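Local coordinates for protein Bse634I restriction endonuclease (Geobacillus stearothermophilus, PDB 1KNV) that probably cuts double-stranded DNA at a specific sequence, as a metal-dependent type II restriction endonuclease of the PDDEXK superfamily, at residues Ile85-Tyr90 with Lys285-Ile290. Numbering follows the deposited sequence.
Sequences IQSWNY and KMLDQI
Y90 reaches from its helix to the neighbouring one and lays its ring over the side chain of L287. CG of Y90 stands anti to the backbone N (chi1 171°), which carries the ring toward helix 281-291. The two side chains run past each other in opposite directions. CB of L287 sits over one ring face, 3.7 Å from the ring centroid of Y90, in a CH-pi contact displaced toward the hydroxyl end. Farther back on the ring, CD1 of L287 lies 3.7 Å from CG of Y90. The same methyl touches S87, with CD1 of L287 4.0 Å from OG of S87. That hydroxyl is hydrogen-bonded to I83 O in its own helix.

The phenol end is held by D288. OH of Y90 donates a short hydrogen bond of 2.6 Å to OD1 of D288. The oxygen is met on its anti side, with the donor 30° out of the carboxylate plane. The other oxygen, OD2, forms a salt bridge with R94, so the carboxylate links the phenol to a cation. A phenylalanine in place of Y90 could keep the face contact with L287, but losing the bond to D288 would probably free the ring end to shift.

The segment axes approach to 11.1 Å and cross at -54°, and the ring of Y90 does most of the bridging. S87 lies about 8 Å, side chain to side chain, from the calcium-binding residue L197; no calcium is bound here. Helices 68-93 and 281-291 of this PDDEXK-family protein pack on its mixed sheet: I101 of strand 99-103 touches S87, Y90 and L287, while F275 of strand 273-276 packs on M286 and I290.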
loop_
_atom_site.group_PDB
_atom_site.type_symbol
_atom_site.label_atom_id
_atom_site.label_comp_id
_atom_site.label_asym_id
_atom_site.label_seq_id
_atom_site.Cartn_x
_atom_site.Cartn_y
_atom_site.Cartn_z
ATOM N N ILE B 85 -31.261 -19.125 -18.303
ATOM C CA ILE B 85 -32.368 -19.953 -17.818
ATOM C C ILE B 85 -31.906 -20.940 -16.748
ATOM O O ILE B 85 -32.545 -21.092 -15.704
ATOM C CB ILE B 85 -33.019 -20.749 -18.984
ATOM C CG1 ILE B 85 -33.644 -19.782 -19.986
ATOM C CG2 ILE B 85 -34.072 -21.725 -18.448
ATOM C CD1 ILE B 85 -34.708 -18.906 -19.396
ATOM N N GLN B 86 -30.796 -21.614 -17.016
ATOM C CA GLN B 86 -30.282 -22.583 -16.072
ATOM C C GLN B 86 -30.006 -21.876 -14.754
ATOM O O GLN B 86 -30.428 -22.340 -13.697
ATOM C CB GLN B 86 -29.008 -23.240 -16.621
ATOM C CG GLN B 86 -28.542 -24.471 -15.835
ATOM C CD GLN B 86 -29.495 -25.673 -15.929
ATOM O OE1 GLN B 86 -29.347 -26.639 -15.185
ATOM N NE2 GLN B 86 -30.462 -25.615 -16.841
ATOM N N SER B 87 -29.316 -20.741 -14.814
ATOM C CA SER B 87 -28.990 -19.975 -13.604
ATOM C C SER B 87 -30.231 -19.577 -12.832
ATOM O O SER B 87 -30.248 -19.632 -11.600
ATOM C CB SER B 87 -28.199 -18.715 -13.957
ATOM O OG SER B 87 -26.955 -19.059 -14.530
ATOM N N TRP B 88 -31.266 -19.162 -13.557
ATOM C CA TRP B 88 -32.518 -18.752 -12.933
ATOM C C TRP B 88 -33.134 -19.930 -12.175
ATOM O O TRP B 88 -33.581 -19.767 -11.042
ATOM C CB TRP B 88 -33.491 -18.211 -13.992
ATOM C CG TRP B 88 -34.877 -17.921 -13.483
ATOM C CD1 TRP B 88 -35.790 -18.826 -13.012
ATOM C CD2 TRP B 88 -35.514 -16.645 -13.418
ATOM N NE1 TRP B 88 -36.956 -18.193 -12.659
ATOM C CE2 TRP B 88 -36.814 -16.855 -12.897
ATOM C CE3 TRP B 88 -35.115 -15.346 -13.747
ATOM C CZ2 TRP B 88 -37.718 -15.807 -12.703
ATOM C CZ3 TRP B 88 -36.017 -14.305 -13.553
ATOM C CH2 TRP B 88 -37.303 -14.543 -13.035
ATOM N N ASN B 89 -33.150 -21.114 -12.789
ATOM C CA ASN B 89 -33.716 -22.285 -12.124
ATOM C C ASN B 89 -32.804 -22.819 -11.012
ATOM O O ASN B 89 -33.272 -23.461 -10.069
ATOM C CB ASN B 89 -34.005 -23.398 -13.139
ATOM C CG ASN B 89 -35.180 -23.071 -14.053
ATOM O OD1 ASN B 89 -36.116 -22.377 -13.658
ATOM N ND2 ASN B 89 -35.143 -23.592 -15.277
ATOM N N TYR B 90 -31.503 -22.550 -11.121
ATOM C CA TYR B 90 -30.533 -22.987 -10.119
ATOM C C TYR B 90 -30.785 -22.355 -8.755
ATOM O O TYR B 90 -30.811 -23.053 -7.742
ATOM C CB TYR B 90 -29.102 -22.651 -10.560
ATOM C CG TYR B 90 -28.047 -22.878 -9.485
ATOM C CD1 TYR B 90 -27.380 -24.094 -9.366
ATOM C CD2 TYR B 90 -27.730 -21.873 -8.580
ATOM C CE1 TYR B 90 -26.422 -24.298 -8.366
ATOM C CE2 TYR B 90 -26.781 -22.069 -7.581
ATOM C CZ TYR B 90 -26.132 -23.279 -7.481
ATOM O OH TYR B 90 -25.208 -23.450 -6.476
ATOM N N LYS B 285 -22.983 -27.365 -11.304
ATOM C CA LYS B 285 -21.763 -27.712 -10.578
ATOM C C LYS B 285 -20.850 -26.491 -10.444
ATOM O O LYS B 285 -20.275 -26.249 -9.388
ATOM C CB LYS B 285 -21.025 -28.851 -11.287
ATOM C CG LYS B 285 -21.754 -30.194 -11.272
ATOM C CD LYS B 285 -20.893 -31.260 -11.944
ATOM C CE LYS B 285 -21.535 -32.634 -11.921
ATOM N NZ LYS B 285 -20.674 -33.624 -12.633
ATOM N N MET B 286 -20.723 -25.725 -11.519
ATOM C CA MET B 286 -19.902 -24.525 -11.500
ATOM C C MET B 286 -20.434 -23.543 -10.466
ATOM O O MET B 286 -19.684 -23.017 -9.658
ATOM C CB MET B 286 -19.919 -23.847 -12.866
ATOM C CG MET B 286 -19.390 -22.428 -12.823
ATOM S SD MET B 286 -19.392 -21.671 -14.419
ATOM C CE MET B 286 -21.107 -21.325 -14.644
ATOM N N LEU B 287 -21.740 -23.296 -10.505
ATOM C CA LEU B 287 -22.358 -22.368 -9.577
ATOM C C LEU B 287 -22.238 -22.865 -8.160
ATOM O O LEU B 287 -22.115 -22.073 -7.234
ATOM C CB LEU B 287 -23.823 -22.156 -9.942
ATOM C CG LEU B 287 -24.000 -21.425 -11.272
ATOM C CD1 LEU B 287 -25.474 -21.375 -11.664
ATOM C CD2 LEU B 287 -23.399 -20.015 -11.137
ATOM N N ASP B 288 -22.281 -24.178 -7.979
ATOM C CA ASP B 288 -22.144 -24.723 -6.637
ATOM C C ASP B 288 -20.786 -24.361 -6.077
ATOM O O ASP B 288 -20.679 -23.965 -4.922
ATOM C CB ASP B 288 -22.283 -26.244 -6.631
ATOM C CG ASP B 288 -23.731 -26.698 -6.650
ATOM O OD1 ASP B 288 -24.609 -25.919 -6.206
ATOM O OD2 ASP B 288 -23.988 -27.839 -7.092
ATOM N N GLN B 289 -19.746 -24.494 -6.894
ATOM C CA GLN B 289 -18.401 -24.185 -6.431
ATOM C C GLN B 289 -18.205 -22.704 -6.196
ATOM O O GLN B 289 -17.414 -22.298 -5.349
ATOM C CB GLN B 289 -17.342 -24.658 -7.423
ATOM C CG GLN B 289 -15.943 -24.464 -6.853
ATOM C CD GLN B 289 -14.831 -24.804 -7.825
ATOM O OE1 GLN B 289 -14.831 -25.879 -8.438
ATOM N NE2 GLN B 289 -13.861 -23.895 -7.959
ATOM N N ILE B 290 -18.932 -21.900 -6.960
ATOM C CA ILE B 290 -18.835 -20.457 -6.848
ATOM C C ILE B 290 -19.571 -19.908 -5.631
ATOM O O ILE B 290 -19.010 -19.117 -4.889
ATOM C CB ILE B 290 -19.372 -19.781 -8.119
ATOM C CG1 ILE B 290 -18.439 -20.070 -9.287
ATOM C CG2 ILE B 290 -19.495 -18.298 -7.909
ATOM C CD1 ILE B 290 -18.861 -19.408 -10.567
#